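Local coordinates for lipocalin (PDB 3BRN), which binds serotonin in the pocket of a lipocalin beta barrel and probably serves a soft tick as a scavenger of biogenic amines, at residues L29-C40 / R143-P154. Residues are numbered along the deposited sequence; the frame is centred on the assembly and turned at random.
Sequences LRKTTKPGTPEC and RPIHHTWQTYCP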
ATOM      1  N   LEU A  29      -2.963  -2.974  -3.885  1.00 32.16           N
ATOM      2  CA  LEU A  29      -3.674  -1.700  -3.784  1.00 33.74           C
ATOM      3  C   LEU A  29      -5.143  -2.072  -3.937  1.00 29.68           C
ATOM      4  O   LEU A  29      -5.534  -2.558  -4.987  1.00 32.83           O
ATOM      5  CB  LEU A  29      -3.251  -0.728  -4.883  1.00 30.63           C
ATOM      6  CG  LEU A  29      -4.072   0.577  -5.009  1.00 29.66           C
ATOM      7  CD1 LEU A  29      -3.997   1.327  -3.690  1.00 24.32           C
ATOM      8  CD2 LEU A  29      -3.429   1.428  -6.097  1.00 32.29           C
ATOM      9  N   ARG A  30      -5.875  -2.059  -2.817  1.00 28.66           N
ATOM     10  CA  ARG A  30      -7.252  -2.537  -2.768  1.00 31.40           C
ATOM     11  C   ARG A  30      -8.261  -1.504  -3.270  1.00 35.45           C
ATOM     12  O   ARG A  30      -9.192  -1.842  -4.006  1.00 35.15           O
ATOM     13  CB  ARG A  30      -7.602  -3.002  -1.345  1.00 28.26           C
ATOM     14  CG  ARG A  30      -9.048  -3.469  -1.134  1.00 30.34           C
ATOM     15  CD  ARG A  30      -9.439  -4.653  -2.042  1.00 28.30           C
ATOM     16  NE  ARG A  30     -10.850  -5.000  -1.879  1.00 33.59           N
ATOM     17  CZ  ARG A  30     -11.864  -4.310  -2.399  1.00 28.35           C
ATOM     18  NH1 ARG A  30     -11.641  -3.244  -3.157  1.00 37.30           N
ATOM     19  NH2 ARG A  30     -13.108  -4.695  -2.175  1.00 36.48           N
ATOM     20  N   LYS A  31      -8.159  -0.275  -2.769  1.00 32.54           N
ATOM     21  CA  LYS A  31      -9.052   0.806  -3.221  1.00 32.27           C
ATOM     22  C   LYS A  31      -8.232   2.073  -3.357  1.00 33.52           C
ATOM     23  O   LYS A  31      -7.364   2.318  -2.532  1.00 29.57           O
ATOM     24  CB  LYS A  31     -10.166   1.068  -2.196  1.00 34.17           C
ATOM     25  CG  LYS A  31     -11.022  -0.143  -1.824  1.00 37.03           C
ATOM     26  CD  LYS A  31     -12.141   0.254  -0.879  1.00 39.24           C
ATOM     27  CE  LYS A  31     -12.968  -0.956  -0.447  1.00 44.39           C
ATOM     28  NZ  LYS A  31     -13.673  -0.690   0.832  1.00 45.83           N
ATOM     29  N   THR A  32      -8.647   2.961  -4.265  1.00 31.17           N
ATOM     30  CA  THR A  32      -8.000   4.270  -4.405  1.00 35.67           C
ATOM     31  C   THR A  32      -9.011   5.315  -4.881  1.00 33.93           C
ATOM     32  O   THR A  32     -10.040   4.967  -5.468  1.00 32.01           O
ATOM     33  CB  THR A  32      -6.762   4.202  -5.365  1.00 31.12           C
ATOM     34  OG1 THR A  32      -6.180   5.502  -5.509  1.00 34.29           O
ATOM     35  CG2 THR A  32      -7.154   3.680  -6.753  1.00 32.33           C
ATOM     36  N   THR A  33      -8.777   6.582  -4.534  1.00 34.97           N
ATOM     37  CA  THR A  33      -9.576   7.674  -5.088  1.00 30.51           C
ATOM     38  C   THR A  33      -8.974   8.186  -6.397  1.00 36.45           C
ATOM     39  O   THR A  33      -9.467   9.152  -6.969  1.00 34.70           O
ATOM     40  CB  THR A  33      -9.733   8.855  -4.092  1.00 32.73           C
ATOM     41  OG1 THR A  33      -8.436   9.353  -3.734  1.00 30.88           O
ATOM     42  CG2 THR A  33     -10.481   8.383  -2.813  1.00 28.54           C
ATOM     43  N   LYS A  34      -7.858   7.606  -6.831  1.00 34.24           N
ATOM     44  CA  LYS A  34      -7.318   7.989  -8.133  1.00 35.95           C
ATOM     45  C   LYS A  34      -7.825   7.006  -9.200  1.00 41.72           C
ATOM     46  O   LYS A  34      -7.660   5.791  -9.048  1.00 38.35           O
ATOM     47  CB  LYS A  34      -5.782   7.983  -8.102  1.00 38.25           C
ATOM     48  CG  LYS A  34      -5.116   8.108  -9.473  1.00 33.30           C
ATOM     49  CD  LYS A  34      -3.605   8.230  -9.335  1.00 37.05           C
ATOM     50  CE  LYS A  34      -2.886   7.894 -10.642  1.00 54.57           C
ATOM     51  NZ  LYS A  34      -1.396   7.877 -10.467  1.00 61.67           N
ATOM     52  N   PRO A  35      -8.413   7.528 -10.287  1.00 39.34           N
ATOM     53  CA  PRO A  35      -8.888   6.680 -11.378  1.00 44.53           C
ATOM     54  C   PRO A  35      -7.761   6.279 -12.335  1.00 44.78           C
ATOM     55  O   PRO A  35      -6.691   6.895 -12.336  1.00 47.60           O
ATOM     56  CB  PRO A  35      -9.896   7.585 -12.096  1.00 48.08           C
ATOM     57  CG  PRO A  35      -9.335   8.958 -11.906  1.00 47.17           C
ATOM     58  CD  PRO A  35      -8.665   8.955 -10.550  1.00 46.27           C
ATOM     59  N   GLY A  36      -7.957   5.162 -13.032  1.00 51.74           N
ATOM     60  CA  GLY A  36      -7.036   4.728 -14.076  1.00 46.08           C
ATOM     61  C   GLY A  36      -5.828   3.937 -13.613  1.00 49.44           C
ATOM     62  O   GLY A  36      -4.886   3.740 -14.382  1.00 47.66           O
ATOM     63  N   THR A  37      -5.839   3.459 -12.375  1.00 45.18           N
ATOM     64  CA  THR A  37      -4.690   2.691 -11.896  1.00 52.12           C
ATOM     65  C   THR A  37      -4.712   1.233 -12.398  1.00 52.21           C
ATOM     66  O   THR A  37      -5.781   0.649 -12.588  1.00 54.17           O
ATOM     67  CB  THR A  37      -4.489   2.805 -10.356  1.00 45.67           C
ATOM     68  OG1 THR A  37      -5.583   2.192  -9.665  1.00 50.61           O
ATOM     69  CG2 THR A  37      -4.434   4.268  -9.953  1.00 50.74           C
ATOM     70  N   PRO A  38      -3.531   0.674 -12.701  1.00 52.09           N
ATOM     71  CA  PRO A  38      -3.465  -0.689 -13.242  1.00 51.63           C
ATOM     72  C   PRO A  38      -4.130  -1.709 -12.309  1.00 51.95           C
ATOM     73  O   PRO A  38      -3.990  -1.613 -11.093  1.00 50.66           O
ATOM     74  CB  PRO A  38      -1.959  -0.960 -13.338  1.00 53.12           C
ATOM     75  CG  PRO A  38      -1.302   0.384 -13.264  1.00 55.24           C
ATOM     76  CD  PRO A  38      -2.199   1.240 -12.437  1.00 53.42           C
ATOM     77  N   GLU A  39      -4.914  -2.624 -12.875  1.00 46.85           N
ATOM     78  CA  GLU A  39      -5.542  -3.703 -12.112  1.00 44.80           C
ATOM     79  C   GLU A  39      -4.471  -4.513 -11.389  1.00 40.88           C
ATOM     80  O   GLU A  39      -3.371  -4.693 -11.909  1.00 37.29           O
ATOM     81  CB  GLU A  39      -6.325  -4.632 -13.066  1.00 49.99           C
ATOM     82  CG  GLU A  39      -5.546  -4.988 -14.335  1.00 46.83           C
ATOM     83  CD  GLU A  39      -6.166  -6.116 -15.184  1.00 54.44           C
ATOM     84  OE1 GLU A  39      -7.395  -6.374 -15.112  1.00 41.06           O
ATOM     85  OE2 GLU A  39      -5.403  -6.716 -15.976  1.00 48.36           O
ATOM     86  N   CYS A  40      -4.786  -4.952 -10.172  1.00 41.99           N
ATOM     87  CA  CYS A  40      -3.922  -5.850  -9.392  1.00 40.59           C
ATOM     88  C   CYS A  40      -2.553  -5.274  -9.059  1.00 40.23           C
ATOM     89  O   CYS A  40      -1.581  -6.025  -8.900  1.00 36.39           O
ATOM     90  CB  CYS A  40      -3.765  -7.213 -10.077  1.00 40.08           C
ATOM     91  SG  CYS A  40      -5.302  -7.956 -10.689  1.00 50.66           S
ATOM     92  N   ARG A 143     -15.715  11.263  -2.199  1.00 33.58           N
ATOM     93  CA  ARG A 143     -14.940  11.105  -3.435  1.00 36.55           C
ATOM     94  C   ARG A 143     -15.205   9.733  -4.049  1.00 33.63           C
ATOM     95  O   ARG A 143     -15.403   8.746  -3.328  1.00 37.91           O
ATOM     96  CB  ARG A 143     -13.447  11.232  -3.138  1.00 33.84           C
ATOM     97  CG  ARG A 143     -12.980  12.621  -2.703  1.00 38.62           C
ATOM     98  CD  ARG A 143     -11.469  12.615  -2.454  1.00 41.07           C
ATOM     99  NE  ARG A 143     -10.945  13.901  -1.987  1.00 40.10           N
ATOM    100  CZ  ARG A 143     -10.987  14.307  -0.719  1.00 62.86           C
ATOM    101  NH1 ARG A 143     -11.599  13.572   0.208  1.00 51.91           N
ATOM    102  NH2 ARG A 143     -10.470  15.481  -0.384  1.00 52.63           N
ATOM    103  N   PRO A 144     -15.198   9.656  -5.385  1.00 33.73           N
ATOM    104  CA  PRO A 144     -15.368   8.360  -6.036  1.00 27.99           C
ATOM    105  C   PRO A 144     -14.260   7.381  -5.650  1.00 34.93           C
ATOM    106  O   PRO A 144     -13.116   7.802  -5.445  1.00 30.04           O
ATOM    107  CB  PRO A 144     -15.273   8.704  -7.523  1.00 34.20           C
ATOM    108  CG  PRO A 144     -15.807  10.127  -7.594  1.00 36.19           C
ATOM    109  CD  PRO A 144     -15.258  10.777  -6.343  1.00 32.32           C
ATOM    110  N   ILE A 145     -14.631   6.115  -5.451  1.00 33.97           N
ATOM    111  CA  ILE A 145     -13.689   5.065  -5.057  1.00 36.68           C
ATOM    112  C   ILE A 145     -13.488   4.089  -6.219  1.00 34.27           C
ATOM    113  O   ILE A 145     -14.444   3.716  -6.900  1.00 33.25           O
ATOM    114  CB  ILE A 145     -14.211   4.238  -3.856  1.00 36.08           C
ATOM    115  CG1 ILE A 145     -14.658   5.131  -2.695  1.00 42.32           C
ATOM    116  CG2 ILE A 145     -13.186   3.175  -3.455  1.00 35.39           C
ATOM    117  CD1 ILE A 145     -13.641   6.102  -2.247  1.00 36.18           C
ATOM    118  N   HIS A 146     -12.246   3.752  -6.496  1.00 30.70           N
ATOM    119  CA  HIS A 146     -11.918   2.747  -7.457  1.00 36.92           C
ATOM    120  C   HIS A 146     -11.345   1.494  -6.873  1.00 41.52           C
ATOM    121  O   HIS A 146     -10.380   1.532  -6.157  1.00 39.44           O
ATOM    122  CB  HIS A 146     -10.988   3.306  -8.485  1.00 38.06           C
ATOM    123  CG  HIS A 146     -11.462   4.590  -9.038  1.00 41.74           C
ATOM    124  ND1 HIS A 146     -11.388   5.759  -8.336  1.00 52.02           N
ATOM    125  CD2 HIS A 146     -12.100   4.877 -10.182  1.00 46.37           C
ATOM    126  CE1 HIS A 146     -11.933   6.723  -9.038  1.00 48.98           C
ATOM    127  NE2 HIS A 146     -12.365   6.213 -10.163  1.00 38.50           N
ATOM    128  N   HIS A 147     -11.928   0.377  -7.232  1.00 37.38           N
ATOM    129  CA  HIS A 147     -11.574  -0.879  -6.656  1.00 39.52           C
ATOM    130  C   HIS A 147     -10.563  -1.653  -7.473  1.00 41.07           C
ATOM    131  O   HIS A 147     -10.913  -2.267  -8.431  1.00 44.19           O
ATOM    132  CB  HIS A 147     -12.813  -1.687  -6.403  1.00 36.53           C
ATOM    133  CG  HIS A 147     -13.795  -0.982  -5.555  1.00 38.21           C
ATOM    134  ND1 HIS A 147     -13.928  -1.233  -4.219  1.00 35.58           N
ATOM    135  CD2 HIS A 147     -14.648   0.015  -5.838  1.00 37.53           C
ATOM    136  CE1 HIS A 147     -14.844  -0.445  -3.717  1.00 46.17           C
ATOM    137  NE2 HIS A 147     -15.291   0.331  -4.679  1.00 57.55           N
ATOM    138  N   THR A 148      -9.308  -1.609  -7.070  1.00 38.94           N
ATOM    139  CA  THR A 148      -8.188  -1.962  -7.932  1.00 36.46           C
ATOM    140  C   THR A 148      -7.865  -3.446  -7.910  1.00 36.41           C
ATOM    141  O   THR A 148      -7.145  -3.930  -8.772  1.00 41.30           O
ATOM    142  CB  THR A 148      -6.920  -1.180  -7.516  1.00 44.07           C
ATOM    143  OG1 THR A 148      -7.079   0.196  -7.865  1.00 50.19           O
ATOM    144  CG2 THR A 148      -5.678  -1.743  -8.221  1.00 39.38           C
ATOM    145  N   TRP A 149      -8.147  -4.076  -6.780  1.00 38.01           N
ATOM    146  CA  TRP A 149      -7.976  -5.512  -6.620  1.00 37.04           C
ATOM    147  C   TRP A 149      -9.308  -6.170  -6.877  1.00 36.95           C
ATOM    148  O   TRP A 149     -10.353  -5.605  -6.547  1.00 35.91           O
ATOM    149  CB  TRP A 149      -7.538  -5.858  -5.205  1.00 34.39           C
ATOM    150  CG  TRP A 149      -7.542  -7.347  -4.952  1.00 35.61           C
ATOM    151  CD1 TRP A 149      -6.583  -8.246  -5.334  1.00 34.49           C
ATOM    152  CD2 TRP A 149      -8.583  -8.114  -4.325  1.00 30.05           C
ATOM    153  NE1 TRP A 149      -6.950  -9.520  -4.948  1.00 33.03           N
ATOM    154  CE2 TRP A 149      -8.164  -9.460  -4.317  1.00 37.07           C
ATOM    155  CE3 TRP A 149      -9.812  -7.787  -3.744  1.00 39.05           C
ATOM    156  CZ2 TRP A 149      -8.910 -10.463  -3.720  1.00 36.79           C
ATOM    157  CZ3 TRP A 149     -10.572  -8.797  -3.194  1.00 39.97           C
ATOM    158  CH2 TRP A 149     -10.133 -10.120  -3.213  1.00 31.19           C
ATOM    159  N   GLN A 150      -9.259  -7.299  -7.576  1.00 36.05           N
ATOM    160  CA  GLN A 150     -10.422  -8.130  -7.824  1.00 33.70           C
ATOM    161  C   GLN A 150     -10.047  -9.572  -7.535  1.00 29.48           C
ATOM    162  O   GLN A 150      -8.879  -9.933  -7.561  1.00 27.56           O
ATOM    163  CB  GLN A 150     -10.892  -8.003  -9.278  1.00 40.30           C
ATOM    164  CG  GLN A 150     -11.640  -6.720  -9.562  1.00 39.85           C
ATOM    165  CD  GLN A 150     -12.723  -6.464  -8.534  1.00 55.47           C
ATOM    166  OE1 GLN A 150     -13.644  -7.410  -8.400  1.00 57.50           O
ATOM    167  NE2 GLN A 150     -12.671  -5.479  -7.792  1.00 52.25           N
ATOM    168  N   THR A 151     -11.032 -10.357  -7.143  1.00 29.49           N
ATOM    169  CA  THR A 151     -10.816 -11.746  -6.773  1.00 37.27           C
ATOM    170  C   THR A 151     -10.102 -12.572  -7.851  1.00 38.45           C
ATOM    171  O   THR A 151      -9.497 -13.610  -7.548  1.00 38.49           O
ATOM    172  CB  THR A 151     -12.155 -12.396  -6.386  1.00 33.84           C
ATOM    173  OG1 THR A 151     -11.921 -13.713  -5.886  1.00 58.60           O
ATOM    174  CG2 THR A 151     -13.076 -12.461  -7.575  1.00 40.37           C
ATOM    175  N   TYR A 152     -10.148 -12.102  -9.099  1.00 39.76           N
ATOM    176  CA  TYR A 152      -9.475 -12.774 -10.215  1.00 39.37           C
ATOM    177  C   TYR A 152      -7.988 -12.446 -10.291  1.00 39.44           C
ATOM    178  O   TYR A 152      -7.276 -13.001 -11.129  1.00 38.93           O
ATOM    179  CB  TYR A 152     -10.134 -12.413 -11.555  1.00 41.69           C
ATOM    180  CG  TYR A 152      -9.841 -10.994 -12.012  1.00 51.27           C
ATOM    181  CD1 TYR A 152     -10.779  -9.978 -11.848  1.00 57.32           C
ATOM    182  CD2 TYR A 152      -8.601 -10.657 -12.542  1.00 50.88           C
ATOM    183  CE1 TYR A 152     -10.501  -8.676 -12.231  1.00 56.43           C
ATOM    184  CE2 TYR A 152      -8.299  -9.345 -12.898  1.00 54.67           C
ATOM    185  CZ  TYR A 152      -9.254  -8.360 -12.743  1.00 60.23           C
ATOM    186  OH  TYR A 152      -8.971  -7.062 -13.127  1.00 58.83           O
ATOM    187  N   CYS A 153      -7.530 -11.494  -9.477  1.00 36.06           N
ATOM    188  CA  CYS A 153      -6.109 -11.140  -9.455  1.00 39.57           C
ATOM    189  C   CYS A 153      -5.255 -12.351  -9.064  1.00 38.10           C
ATOM    190  O   CYS A 153      -5.553 -13.029  -8.087  1.00 38.32           O
ATOM    191  CB  CYS A 153      -5.851  -9.990  -8.462  1.00 40.15           C
ATOM    192  SG  CYS A 153      -6.411  -8.338  -9.004  1.00 46.61           S
ATOM    193  N   PRO A 154      -4.155 -12.597  -9.793  1.00 38.94           N
ATOM    194  CA  PRO A 154      -3.295 -13.701  -9.370  1.00 44.10           C
ATOM    195  C   PRO A 154      -2.722 -13.462  -7.967  1.00 46.93           C
ATOM    196  O   PRO A 154      -2.846 -12.353  -7.431  1.00 51.16           O
ATOM    197  CB  PRO A 154      -2.170 -13.702 -10.420  1.00 43.42           C
ATOM    198  CG  PRO A 154      -2.704 -12.915 -11.579  1.00 43.18           C
ATOM    199  CD  PRO A 154      -3.621 -11.890 -10.967  1.00 35.33           C
TER
HETATM  200  O   HOH W   1     -11.842  10.176  -6.643  1.00 35.84           O
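Thr32 and His146 form an antiparallel hydrogen-bonded pair, with Thr32 N giving to His146 O at 2.9 Å and His146 N returning to Thr32 O at 2.7 Å, the latter nearly straight at 169°. The same Thr32 O accepts a second, longer bond from His146 ND1, 3.3 Å away; it comes from above the carbonyl plane yet keeps that oxygen within the plane of the imidazole. Pro35 covers one face of this ring, its CA lying over the centre, giving the ring one polar contact at its edge and one packing contact over a face. The guanidinium of Arg30 turns its NH1 to His147 ND1, a straight bond of 3.2 Å lying in both planar groups even though the planes are 57° apart. Its NE bonds to Tyr129 and also passes obliquely by Trp149 CE3. Lys31 runs alongside His147, CE at 3.8 Å from CE1, and carries its ammonium on to Asp133. In the calycin architecture of a tick amine-binding lipocalin, the C-terminal segment 143-154 follows helix 131-140 and lies along barrel strand 26-32; a classic beta bulge puts Arg30 and Lys31 together opposite Leu117. Beyond the strand, the loop up to Cys40 curls round Thr148. The threonine hydroxyl donates to Thr37 OG1, CG2 packs against Pro38 O, and Thr148 O takes the amide of Cys40. With OG1 beside the backbone N (chi1 -71°), CG2 of Thr148 swings to the far side from that nitrogen and also meets Leu29 O at 3.3 Å. The Cys40-Cys153 disulfide then joins the two segments covalently at Cys153, the last residue of the type I turn that begins at Gln150, while Tyr152 OH gives a short 2.6 Å bond to Glu39 OE1 from above the carboxylate plane.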